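Local coordinates for nonsense-mediated mRNA decay protein 2 (Saccharomyces cerevisiae, PDB 4LUN) that takes part in nonsense-mediated decay of mRNAs with premature stop codons, contacting Upf1 through its C-terminus, and is present here as its N-terminal MIF4G domain, at residues A[208-216]-A[297-305]. Residues are numbered along the deposited sequence; the frame is centred on the assembly and turned at random.
Sequences IKKFAPLFR and ITLGEFFKL
Phe302 slots between Ile208 and Arg216, joining the end of helix 201-210 and the turn after it to the last turn of helix 277-303 in this all-helical, HEAT-repeat-like MIF4G domain of Upf2. With CG anti to the backbone N (chi1 -173°), the ring reaches out from its helix into the 208-216 bend. Followed outward, Phe302 CB meets Ile208 CD1 at 3.7 Å, and Phe302 CG lies 3.6 Å from that same methyl. Farther out, Ile208 CB stands over the Phe302 ring centre, a CH-pi contact 4.1 Å from the centroid, while CE1 comes near the Ile208 carbonyl oxygen. CE2 touches Phe215 CB, and at the tip Phe302 CZ meets Ala212 CB at 3.7 Å; both CB atoms sit at the ring's edge, near its plane. Over the opposite face the Arg216 guanidinium, in the modelled conformer, one of two, lies nearly flat, planes at 21°, in a cation-pi stack with CZ of Arg216 3.7 Å from the Phe302 ring centroid. An alanine in place of Phe302 would probably leave this guanidinium without its aromatic platform and open a gap between it and Ile208. Beside Phe302, Phe303 turns its edge to Phe215 CD1, and Ile208 CD1 also reaches Leu299 CD2. Phe239 and Ile243 of helix 231-271 continue this apolar layer, the former against Ile208 and Phe215, the latter against Phe303. One helical turn back from Phe302, Thr298 CG2 meets Lys209 CE. Helix 277-303 finishes in a Schellman motif at Lys304, whose NZ comes close to Arg216 NH1, two like-charged donors that do not bond to each other. The same Arg216 conformer grips the Phe302 carbonyl oxygen end-on: NH1 at 3.2 Å and NH2 at 3.1 Å both donate to that one O, which lies in the guanidinium plane.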
loop_
_atom_site.group_PDB
_atom_site.type_symbol
_atom_site.label_atom_id
_atom_site.label_comp_id
_atom_site.label_asym_id
_atom_site.label_seq_id
_atom_site.Cartn_x
_atom_site.Cartn_y
_atom_site.Cartn_z
ATOM N N ILE A 208 -7.833 1.683 -5.223
ATOM C CA ILE A 208 -8.735 1.249 -6.289
ATOM C C ILE A 208 -8.367 1.887 -7.625
ATOM O O ILE A 208 -8.548 1.269 -8.667
ATOM C CB ILE A 208 -10.226 1.528 -5.974
ATOM C CG1 ILE A 208 -10.525 3.035 -5.918
ATOM C CG2 ILE A 208 -10.649 0.817 -4.687
ATOM C CD1 ILE A 208 -11.961 3.338 -5.538
ATOM N N LYS A 209 -7.848 3.112 -7.599
ATOM C CA LYS A 209 -7.498 3.796 -8.846
ATOM C C LYS A 209 -6.330 3.117 -9.540
ATOM O O LYS A 209 -6.300 3.011 -10.765
ATOM C CB LYS A 209 -7.140 5.264 -8.587
ATOM C CG LYS A 209 -8.322 6.176 -8.317
ATOM C CD LYS A 209 -7.818 7.531 -7.806
ATOM C CE LYS A 209 -8.959 8.452 -7.430
ATOM N NZ LYS A 209 -8.474 9.626 -6.645
ATOM N N LYS A 210 -5.352 2.674 -8.756
ATOM C CA LYS A 210 -4.146 2.080 -9.304
ATOM C C LYS A 210 -4.286 0.589 -9.597
ATOM O O LYS A 210 -3.593 0.061 -10.469
ATOM C CB LYS A 210 -2.960 2.333 -8.365
ATOM C CG LYS A 210 -1.597 2.043 -8.984
ATOM C CD LYS A 210 -0.521 2.958 -8.420
ATOM C CE LYS A 210 -0.656 4.389 -8.939
ATOM N NZ LYS A 210 -0.400 4.465 -10.412
ATOM N N PHE A 211 -5.175 -0.092 -8.875
ATOM C CA PHE A 211 -5.297 -1.540 -9.019
ATOM C C PHE A 211 -6.720 -1.984 -9.327
ATOM O O PHE A 211 -7.211 -2.972 -8.784
ATOM C CB PHE A 211 -4.738 -2.242 -7.776
ATOM C CG PHE A 211 -3.295 -1.911 -7.510
ATOM C CD1 PHE A 211 -2.291 -2.469 -8.285
ATOM C CD2 PHE A 211 -2.941 -1.018 -6.510
ATOM C CE1 PHE A 211 -0.952 -2.165 -8.049
ATOM C CE2 PHE A 211 -1.620 -0.703 -6.269
ATOM C CZ PHE A 211 -0.614 -1.270 -7.038
ATOM N N ALA A 212 -7.368 -1.237 -10.223
ATOM C CA ALA A 212 -8.776 -1.458 -10.582
ATOM C C ALA A 212 -9.185 -2.885 -10.963
ATOM O O ALA A 212 -10.283 -3.319 -10.590
ATOM C CB ALA A 212 -9.209 -0.472 -11.673
ATOM N N PRO A 213 -8.333 -3.616 -11.708
ATOM C CA PRO A 213 -8.788 -4.970 -12.046
ATOM C C PRO A 213 -9.071 -5.852 -10.836
ATOM O O PRO A 213 -9.812 -6.815 -10.975
ATOM C CB PRO A 213 -7.620 -5.545 -12.854
ATOM C CG PRO A 213 -6.940 -4.350 -13.425
ATOM C CD PRO A 213 -7.070 -3.278 -12.397
ATOM N N LEU A 214 -8.521 -5.527 -9.668
ATOM C CA LEU A 214 -8.832 -6.307 -8.474
ATOM C C LEU A 214 -10.247 -6.044 -7.993
ATOM O O LEU A 214 -10.758 -6.781 -7.167
ATOM C CB LEU A 214 -7.817 -6.019 -7.346
ATOM C CG LEU A 214 -6.352 -6.337 -7.650
ATOM C CD1 LEU A 214 -5.461 -6.014 -6.460
ATOM C CD2 LEU A 214 -6.190 -7.816 -8.012
ATOM N N PHE A 215 -10.891 -4.995 -8.506
ATOM C CA PHE A 215 -12.185 -4.565 -7.973
ATOM C C PHE A 215 -13.325 -4.667 -8.971
ATOM O O PHE A 215 -14.486 -4.380 -8.646
ATOM C CB PHE A 215 -12.076 -3.144 -7.426
ATOM C CG PHE A 215 -11.193 -3.060 -6.231
ATOM C CD1 PHE A 215 -11.698 -3.352 -4.973
ATOM C CD2 PHE A 215 -9.846 -2.768 -6.368
ATOM C CE1 PHE A 215 -10.873 -3.301 -3.861
ATOM C CE2 PHE A 215 -9.013 -2.726 -5.264
ATOM C CZ PHE A 215 -9.538 -2.998 -4.003
ATOM N N ARG A 216 -12.994 -5.094 -10.179
ATOM C CA ARG A 216 -13.992 -5.264 -11.229
ATOM C C ARG A 216 -14.124 -6.735 -11.623
ATOM O O ARG A 216 -13.212 -7.312 -12.205
ATOM C CB ARG A 216 -13.636 -4.392 -12.433
ATOM C CG ARG A 216 -13.355 -2.936 -12.061
ATOM C CD ARG A 216 -13.643 -1.990 -13.219
ATOM N NE ARG A 216 -13.519 -0.581 -12.846
ATOM C CZ ARG A 216 -14.439 0.104 -12.167
ATOM N NH1 ARG A 216 -15.556 -0.487 -11.763
ATOM N NH2 ARG A 216 -14.236 1.384 -11.884
ATOM N N ILE A 297 -17.413 10.525 -2.878
ATOM C CA ILE A 297 -17.725 10.780 -4.281
ATOM C C ILE A 297 -16.889 9.879 -5.185
ATOM O O ILE A 297 -17.405 9.265 -6.122
ATOM C CB ILE A 297 -17.539 12.271 -4.630
ATOM C CG1 ILE A 297 -18.698 13.082 -4.029
ATOM C CG2 ILE A 297 -17.456 12.465 -6.143
ATOM C CD1 ILE A 297 -18.517 14.560 -4.128
ATOM N N THR A 298 -15.606 9.775 -4.871
ATOM C CA THR A 298 -14.689 8.951 -5.649
ATOM C C THR A 298 -15.068 7.477 -5.565
ATOM O O THR A 298 -15.087 6.760 -6.581
ATOM C CB THR A 298 -13.252 9.153 -5.156
ATOM O OG1 THR A 298 -12.855 10.514 -5.394
ATOM C CG2 THR A 298 -12.288 8.209 -5.881
ATOM N N LEU A 299 -15.366 7.011 -4.353
ATOM C CA LEU A 299 -15.732 5.603 -4.175
ATOM C C LEU A 299 -17.030 5.308 -4.905
ATOM O O LEU A 299 -17.174 4.263 -5.555
ATOM C CB LEU A 299 -15.851 5.250 -2.689
ATOM C CG LEU A 299 -14.518 5.229 -1.941
ATOM C CD1 LEU A 299 -14.720 5.316 -0.428
ATOM C CD2 LEU A 299 -13.720 3.990 -2.307
ATOM N N GLY A 300 -17.977 6.236 -4.803
ATOM C CA GLY A 300 -19.251 6.075 -5.472
ATOM C C GLY A 300 -19.115 6.036 -6.978
ATOM O O GLY A 300 -19.757 5.218 -7.633
ATOM N N GLU A 301 -18.290 6.915 -7.529
ATOM C CA GLU A 301 -18.060 6.929 -8.971
ATOM C C GLU A 301 -17.468 5.603 -9.438
ATOM O O GLU A 301 -17.948 5.009 -10.401
ATOM C CB GLU A 301 -17.124 8.070 -9.363
ATOM C CG GLU A 301 -17.793 9.443 -9.398
ATOM C CD GLU A 301 -16.811 10.585 -9.611
ATOM O OE1 GLU A 301 -17.271 11.732 -9.811
ATOM O OE2 GLU A 301 -15.583 10.341 -9.571
ATOM N N PHE A 302 -16.436 5.142 -8.738
ATOM C CA PHE A 302 -15.729 3.923 -9.124
ATOM C C PHE A 302 -16.648 2.707 -9.112
ATOM O O PHE A 302 -16.685 1.926 -10.075
ATOM C CB PHE A 302 -14.524 3.680 -8.205
ATOM C CG PHE A 302 -13.652 2.536 -8.648
ATOM C CD1 PHE A 302 -12.535 2.768 -9.435
ATOM C CD2 PHE A 302 -13.959 1.235 -8.293
ATOM C CE1 PHE A 302 -11.733 1.716 -9.849
ATOM C CE2 PHE A 302 -13.161 0.182 -8.707
ATOM C CZ PHE A 302 -12.055 0.427 -9.486
ATOM N N PHE A 303 -17.384 2.531 -8.021
ATOM C CA PHE A 303 -18.223 1.343 -7.861
ATOM C C PHE A 303 -19.625 1.521 -8.445
ATOM O O PHE A 303 -20.481 0.642 -8.298
ATOM C CB PHE A 303 -18.291 0.913 -6.390
ATOM C CG PHE A 303 -16.992 0.334 -5.866
ATOM C CD1 PHE A 303 -16.730 -1.027 -5.983
ATOM C CD2 PHE A 303 -16.042 1.146 -5.271
ATOM C CE1 PHE A 303 -15.542 -1.571 -5.503
ATOM C CE2 PHE A 303 -14.847 0.616 -4.797
ATOM C CZ PHE A 303 -14.596 -0.747 -4.915
ATOM N N LYS A 304 -19.841 2.656 -9.109
ATOM C CA LYS A 304 -21.108 2.953 -9.779
ATOM C C LYS A 304 -22.290 2.898 -8.817
ATOM O O LYS A 304 -23.286 2.209 -9.047
ATOM C CB LYS A 304 -21.306 2.021 -10.982
ATOM C CG LYS A 304 -20.121 2.065 -11.947
ATOM C CD LYS A 304 -20.412 1.353 -13.265
ATOM C CE LYS A 304 -20.193 -0.149 -13.164
ATOM N NZ LYS A 304 -18.745 -0.522 -13.144
ATOM N N LEU A 305 -22.156 3.638 -7.721
ATOM C CA LEU A 305 -23.148 3.646 -6.670
ATOM C C LEU A 305 -23.592 5.093 -6.520
ATOM O O LEU A 305 -22.815 6.014 -6.794
ATOM C CB LEU A 305 -22.518 3.188 -5.353
ATOM C CG LEU A 305 -21.704 1.899 -5.314
ATOM C CD1 LEU A 305 -20.894 1.869 -4.025
ATOM C CD2 LEU A 305 -22.606 0.687 -5.399
#